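PDB 3LM8: thiamine pyrophosphokinase from Bacillus subtilis, which catalyses the ATP-dependent conversion of thiamine to thiamine diphosphate, releasing AMP, and takes part in thiamine salvage. Local coordinates for residues A[110-124]-A[129-141]. The protein carries 1 engineered substitution. Numbering follows the deposited sequence.
Sequences FLGNIQLLYKGVKTN and LIDKQNHIQMFPP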
loop_
_atom_site.group_PDB
_atom_site.type_symbol
_atom_site.label_atom_id
_atom_site.label_comp_id
_atom_site.label_asym_id
_atom_site.label_seq_id
_atom_site.Cartn_x
_atom_site.Cartn_y
_atom_site.Cartn_z
ATOM N N PHE A 110 -1.087 -11.095 -1.012
ATOM C CA PHE A 110 -0.442 -9.961 -1.647
ATOM C C PHE A 110 -1.022 -9.702 -3.040
ATOM O O PHE A 110 -1.459 -8.588 -3.327
ATOM C CB PHE A 110 1.065 -10.208 -1.715
ATOM C CG PHE A 110 1.846 -9.090 -2.352
ATOM C CD1 PHE A 110 2.707 -9.351 -3.415
ATOM C CD2 PHE A 110 1.736 -7.791 -1.888
ATOM C CE1 PHE A 110 3.445 -8.333 -4.006
ATOM C CE2 PHE A 110 2.471 -6.768 -2.477
ATOM C CZ PHE A 110 3.327 -7.043 -3.539
ATOM N N LEU A 111 -1.045 -10.720 -3.897
ATOM C CA LEU A 111 -1.575 -10.541 -5.247
ATOM C C LEU A 111 -2.926 -9.823 -5.214
ATOM O O LEU A 111 -3.247 -9.020 -6.096
ATOM C CB LEU A 111 -1.747 -11.888 -5.965
ATOM C CG LEU A 111 -0.611 -12.496 -6.785
ATOM C CD1 LEU A 111 0.209 -11.392 -7.434
ATOM C CD2 LEU A 111 0.256 -13.351 -5.897
ATOM N N GLY A 112 -3.722 -10.138 -4.199
ATOM C CA GLY A 112 -5.010 -9.509 -4.073
ATOM C C GLY A 112 -4.770 -8.036 -3.837
ATOM O O GLY A 112 -5.050 -7.203 -4.702
ATOM N N ASN A 113 -4.215 -7.714 -2.672
ATOM C CA ASN A 113 -3.954 -6.324 -2.308
ATOM C C ASN A 113 -3.495 -5.482 -3.505
ATOM O O ASN A 113 -3.898 -4.327 -3.653
ATOM C CB ASN A 113 -2.953 -6.275 -1.148
ATOM C CG ASN A 113 -3.406 -7.128 0.040
ATOM O OD1 ASN A 113 -4.542 -7.020 0.493
ATOM N ND2 ASN A 113 -2.518 -7.980 0.540
ATOM N N ILE A 114 -2.676 -6.078 -4.367
ATOM C CA ILE A 114 -2.189 -5.399 -5.565
ATOM C C ILE A 114 -3.347 -4.937 -6.455
ATOM O O ILE A 114 -3.349 -3.815 -6.965
ATOM C CB ILE A 114 -1.273 -6.325 -6.367
ATOM C CG1 ILE A 114 0.114 -6.340 -5.725
ATOM C CG2 ILE A 114 -1.225 -5.889 -7.835
ATOM C CD1 ILE A 114 0.836 -5.010 -5.826
ATOM N N GLN A 115 -4.336 -5.802 -6.641
ATOM C CA GLN A 115 -5.487 -5.443 -7.456
ATOM C C GLN A 115 -6.195 -4.251 -6.819
ATOM O O GLN A 115 -6.752 -3.406 -7.519
ATOM C CB GLN A 115 -6.462 -6.611 -7.552
ATOM C CG GLN A 115 -5.835 -7.920 -8.008
ATOM C CD GLN A 115 -5.355 -7.881 -9.446
ATOM O OE1 GLN A 115 -4.157 -7.751 -9.711
ATOM N NE2 GLN A 115 -6.296 -7.993 -10.388
ATOM N N LEU A 116 -6.180 -4.189 -5.491
ATOM C CA LEU A 116 -6.820 -3.092 -4.769
ATOM C C LEU A 116 -6.330 -1.736 -5.273
ATOM O O LEU A 116 -7.100 -0.780 -5.338
ATOM C CB LEU A 116 -6.536 -3.196 -3.258
ATOM C CG LEU A 116 -7.212 -4.293 -2.417
ATOM C CD1 LEU A 116 -8.712 -4.133 -2.473
ATOM C CD2 LEU A 116 -6.836 -5.659 -2.933
ATOM N N LEU A 117 -5.048 -1.655 -5.617
ATOM C CA LEU A 117 -4.468 -0.410 -6.105
ATOM C C LEU A 117 -5.143 0.085 -7.391
ATOM O O LEU A 117 -5.150 1.291 -7.693
ATOM C CB LEU A 117 -2.983 -0.614 -6.370
ATOM C CG LEU A 117 -2.131 -0.928 -5.150
ATOM C CD1 LEU A 117 -0.773 -1.463 -5.594
ATOM C CD2 LEU A 117 -1.993 0.328 -4.315
ATOM N N TYR A 118 -5.691 -0.863 -8.145
ATOM C CA TYR A 118 -6.365 -0.571 -9.397
ATOM C C TYR A 118 -7.580 0.295 -9.124
ATOM O O TYR A 118 -7.872 1.226 -9.868
ATOM C CB TYR A 118 -6.798 -1.869 -10.087
ATOM C CG TYR A 118 -7.328 -1.644 -11.482
ATOM C CD1 TYR A 118 -6.493 -1.180 -12.491
ATOM C CD2 TYR A 118 -8.681 -1.818 -11.776
ATOM C CE1 TYR A 118 -6.987 -0.883 -13.753
ATOM C CE2 TYR A 118 -9.188 -1.520 -13.044
ATOM C CZ TYR A 118 -8.331 -1.047 -14.023
ATOM O OH TYR A 118 -8.809 -0.701 -15.264
ATOM N N LYS A 119 -8.279 -0.018 -8.039
ATOM C CA LYS A 119 -9.474 0.711 -7.632
ATOM C C LYS A 119 -9.119 2.146 -7.255
ATOM O O LYS A 119 -9.975 3.026 -7.233
ATOM C CB LYS A 119 -10.115 -0.000 -6.437
ATOM C CG LYS A 119 -11.515 0.452 -6.078
ATOM C CD LYS A 119 -12.089 -0.455 -4.998
ATOM C CE LYS A 119 -13.597 -0.312 -4.872
ATOM N NZ LYS A 119 -14.162 -1.358 -3.972
ATOM N N GLY A 120 -7.845 2.378 -6.967
ATOM C CA GLY A 120 -7.400 3.704 -6.586
ATOM C C GLY A 120 -7.150 4.649 -7.741
ATOM O O GLY A 120 -7.330 5.854 -7.588
ATOM N N VAL A 121 -6.724 4.122 -8.887
ATOM C CA VAL A 121 -6.471 4.969 -10.049
ATOM C C VAL A 121 -7.806 5.416 -10.616
ATOM O O VAL A 121 -7.916 6.495 -11.197
ATOM C CB VAL A 121 -5.665 4.227 -11.150
ATOM C CG1 VAL A 121 -4.253 3.952 -10.658
ATOM C CG2 VAL A 121 -6.339 2.924 -11.520
ATOM N N LYS A 122 -8.826 4.583 -10.426
ATOM C CA LYS A 122 -10.166 4.890 -10.906
ATOM C C LYS A 122 -10.681 6.109 -10.166
ATOM O O LYS A 122 -11.438 6.910 -10.710
ATOM C CB LYS A 122 -11.111 3.720 -10.640
ATOM C CG LYS A 122 -10.649 2.393 -11.214
ATOM C CD LYS A 122 -11.781 1.363 -11.224
ATOM C CE LYS A 122 -12.363 1.125 -9.833
ATOM N NZ LYS A 122 -13.511 0.170 -9.866
ATOM N N THR A 123 -10.249 6.231 -8.915
ATOM C CA THR A 123 -10.654 7.321 -8.035
ATOM C C THR A 123 -9.570 8.386 -7.899
ATOM O O THR A 123 -9.694 9.303 -7.089
ATOM C CB THR A 123 -10.946 6.791 -6.625
ATOM O OG1 THR A 123 -9.706 6.564 -5.939
ATOM C CG2 THR A 123 -11.721 5.477 -6.699
ATOM N N ASN A 124 -8.511 8.261 -8.684
ATOM C CA ASN A 124 -7.413 9.208 -8.609
ATOM C C ASN A 124 -7.111 9.639 -7.172
ATOM O O ASN A 124 -7.239 10.810 -6.814
ATOM C CB ASN A 124 -7.696 10.436 -9.481
ATOM C CG ASN A 124 -7.265 10.237 -10.926
ATOM O OD1 ASN A 124 -7.308 11.168 -11.734
ATOM N ND2 ASN A 124 -6.844 9.019 -11.259
ATOM N N LEU A 129 1.117 1.014 -0.760
ATOM C CA LEU A 129 1.133 -0.202 0.064
ATOM C C LEU A 129 2.489 -0.226 0.732
ATOM O O LEU A 129 3.490 0.077 0.094
ATOM C CB LEU A 129 0.973 -1.472 -0.776
ATOM C CG LEU A 129 -0.095 -1.578 -1.872
ATOM C CD1 LEU A 129 -0.054 -3.008 -2.413
ATOM C CD2 LEU A 129 -1.489 -1.234 -1.339
ATOM N N ILE A 130 2.535 -0.589 2.009
ATOM C CA ILE A 130 3.811 -0.602 2.722
ATOM C C ILE A 130 4.083 -1.797 3.630
ATOM O O ILE A 130 3.208 -2.242 4.381
ATOM C CB ILE A 130 3.954 0.626 3.627
ATOM C CG1 ILE A 130 3.685 1.908 2.841
ATOM C CG2 ILE A 130 5.345 0.630 4.254
ATOM C CD1 ILE A 130 3.719 3.146 3.709
ATOM N N ASP A 131 5.315 -2.293 3.567
ATOM C CA ASP A 131 5.759 -3.391 4.416
ATOM C C ASP A 131 7.204 -3.109 4.847
ATOM O O ASP A 131 7.771 -2.061 4.520
ATOM C CB ASP A 131 5.620 -4.752 3.706
ATOM C CG ASP A 131 6.785 -5.077 2.780
ATOM O OD1 ASP A 131 7.015 -4.317 1.823
ATOM O OD2 ASP A 131 7.467 -6.106 3.006
ATOM N N LYS A 132 7.781 -4.035 5.602
ATOM C CA LYS A 132 9.141 -3.893 6.110
ATOM C C LYS A 132 10.187 -3.440 5.075
ATOM O O LYS A 132 11.140 -2.749 5.423
ATOM C CB LYS A 132 9.566 -5.217 6.761
ATOM C CG LYS A 132 11.057 -5.363 7.040
ATOM C CD LYS A 132 11.415 -6.832 7.280
ATOM C CE LYS A 132 12.917 -7.042 7.427
ATOM N NZ LYS A 132 13.492 -6.282 8.573
ATOM N N GLN A 133 10.035 -3.824 3.813
ATOM C CA GLN A 133 11.028 -3.396 2.835
ATOM C C GLN A 133 10.521 -3.003 1.459
ATOM O O GLN A 133 11.297 -2.959 0.504
ATOM C CB GLN A 133 12.153 -4.447 2.701
ATOM C CG GLN A 133 11.720 -5.894 2.601
ATOM C CD GLN A 133 12.900 -6.853 2.766
ATOM O OE1 GLN A 133 13.821 -6.861 1.951
ATOM N NE2 GLN A 133 12.877 -7.657 3.830
ATOM N N ASN A 134 9.231 -2.689 1.360
ATOM C CA ASN A 134 8.673 -2.297 0.074
ATOM C C ASN A 134 7.588 -1.223 0.143
ATOM O O ASN A 134 6.885 -1.090 1.145
ATOM C CB ASN A 134 8.110 -3.520 -0.668
ATOM C CG ASN A 134 9.121 -4.631 -0.813
ATOM O OD1 ASN A 134 9.353 -5.399 0.121
ATOM N ND2 ASN A 134 9.741 -4.718 -1.980
ATOM N N HIS A 135 7.479 -0.461 -0.943
ATOM C CA HIS A 135 6.477 0.581 -1.098
ATOM C C HIS A 135 5.931 0.385 -2.503
ATOM O O HIS A 135 6.634 0.571 -3.492
ATOM C CB HIS A 135 7.097 1.975 -0.980
ATOM C CG HIS A 135 7.398 2.390 0.425
ATOM N ND1 HIS A 135 7.896 3.636 0.739
ATOM C CD2 HIS A 135 7.269 1.729 1.599
ATOM C CE1 HIS A 135 8.058 3.724 2.047
ATOM N NE2 HIS A 135 7.686 2.580 2.593
ATOM N N ILE A 136 4.675 -0.007 -2.597
ATOM C CA ILE A 136 4.086 -0.235 -3.900
ATOM C C ILE A 136 3.083 0.851 -4.218
ATOM O O ILE A 136 2.338 1.293 -3.339
ATOM C CB ILE A 136 3.388 -1.608 -3.947
ATOM C CG1 ILE A 136 4.412 -2.691 -3.648
ATOM C CG2 ILE A 136 2.779 -1.846 -5.326
ATOM C CD1 ILE A 136 3.814 -3.959 -3.214
ATOM N N GLN A 137 3.067 1.278 -5.477
ATOM C CA GLN A 137 2.147 2.319 -5.913
ATOM C C GLN A 137 1.896 2.203 -7.404
ATOM O O GLN A 137 2.796 1.882 -8.182
ATOM C CB GLN A 137 2.715 3.699 -5.599
ATOM C CG GLN A 137 1.720 4.663 -5.003
ATOM C CD GLN A 137 2.323 6.043 -4.780
ATOM O OE1 GLN A 137 3.285 6.203 -4.021
ATOM N NE2 GLN A 137 1.757 7.050 -5.444
HETATM N N MSE A 138 0.656 2.453 -7.793
HETATM C CA MSE A 138 0.273 2.385 -9.187
HETATM C C MSE A 138 0.006 3.777 -9.711
HETATM O O MSE A 138 -0.476 4.640 -8.985
HETATM C CB MSE A 138 -0.978 1.524 -9.352
HETATM C CG MSE A 138 -0.687 0.054 -9.591
HETATM SE SE MSE A 138 -2.273 -0.951 -10.058
HETATM C CE MSE A 138 -3.376 0.475 -10.760
ATOM N N PHE A 139 0.324 4.004 -10.974
ATOM C CA PHE A 139 0.082 5.316 -11.553
ATOM C C PHE A 139 -0.556 5.275 -12.925
ATOM O O PHE A 139 -0.251 4.407 -13.761
ATOM C CB PHE A 139 1.377 6.122 -11.700
ATOM C CG PHE A 139 2.080 6.416 -10.408
ATOM C CD1 PHE A 139 2.893 5.459 -9.811
ATOM C CD2 PHE A 139 1.954 7.668 -9.809
ATOM C CE1 PHE A 139 3.578 5.744 -8.630
ATOM C CE2 PHE A 139 2.631 7.967 -8.630
ATOM C CZ PHE A 139 3.449 7.003 -8.034
ATOM N N PRO A 140 -1.482 6.204 -13.165
ATOM C CA PRO A 140 -2.148 6.287 -14.466
ATOM C C PRO A 140 -1.188 7.132 -15.312
ATOM O O PRO A 140 -0.162 7.600 -14.814
ATOM C CB PRO A 140 -3.440 7.039 -14.148
ATOM C CG PRO A 140 -3.024 7.968 -13.013
ATOM C CD PRO A 140 -2.166 7.039 -12.154
ATOM N N PRO A 141 -1.484 7.319 -16.603
ATOM C CA PRO A 141 -0.553 8.140 -17.382
ATOM C C PRO A 141 -0.346 9.527 -16.749
ATOM O O PRO A 141 -1.259 10.097 -16.159
ATOM C CB PRO A 141 -1.227 8.192 -18.745
ATOM C CG PRO A 141 -1.774 6.773 -18.855
ATOM C CD PRO A 141 -2.410 6.582 -17.485
#
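Leu117 meets Leu129, Ile136 and selenomethionine Met138 where helix 110-122 packs on the hairpin of strands 129-131 and 134-139. Its CB rests 3.8 Å from SE of Met138. CG, turned anti to its own carbonyl carbon (chi1 -64°), heads for the side chain of Leu129. There the two branches part. CD2 of Leu117 meets CD2 of Leu129 tip to tip. CD1 of Leu117 packs 3.6 Å from CG2 of Ile136, with the two side chains crossed at about a right angle, and also touches CD1 of Leu129. With an alanine at Leu117 both methyl branches that pack against the hairpin are gone, and a gap would probably open under the helix beside Leu129 and Ile136.

One turn earlier, CD1 of Ile114 lies 3.7 Å from CG2 of Ile136, while CG1 of Ile114 covers one face of the Phe110 ring. Toward the end of the helix, the side chain of Met138 bends so that its CE methyl lies by CA of Tyr118 and is 3.6 Å from CG1 of Val121. The same CG1 reaches CD of Pro140. Ile208 and Ile206 touch Met138 as well.

The helix is the crossover of the beta-alpha-beta unit 96-100, 107-122, 126-131, and the added antiparallel strand 134-139 widens the sheet beneath it. Helix and strand 134-139 run at 39°, with axes 8.2 Å apart. No hydrogen bond spans the interface. Its cohesion is therefore hydrophobic and depends on the fit of branched side chains and the buried selenomethionine.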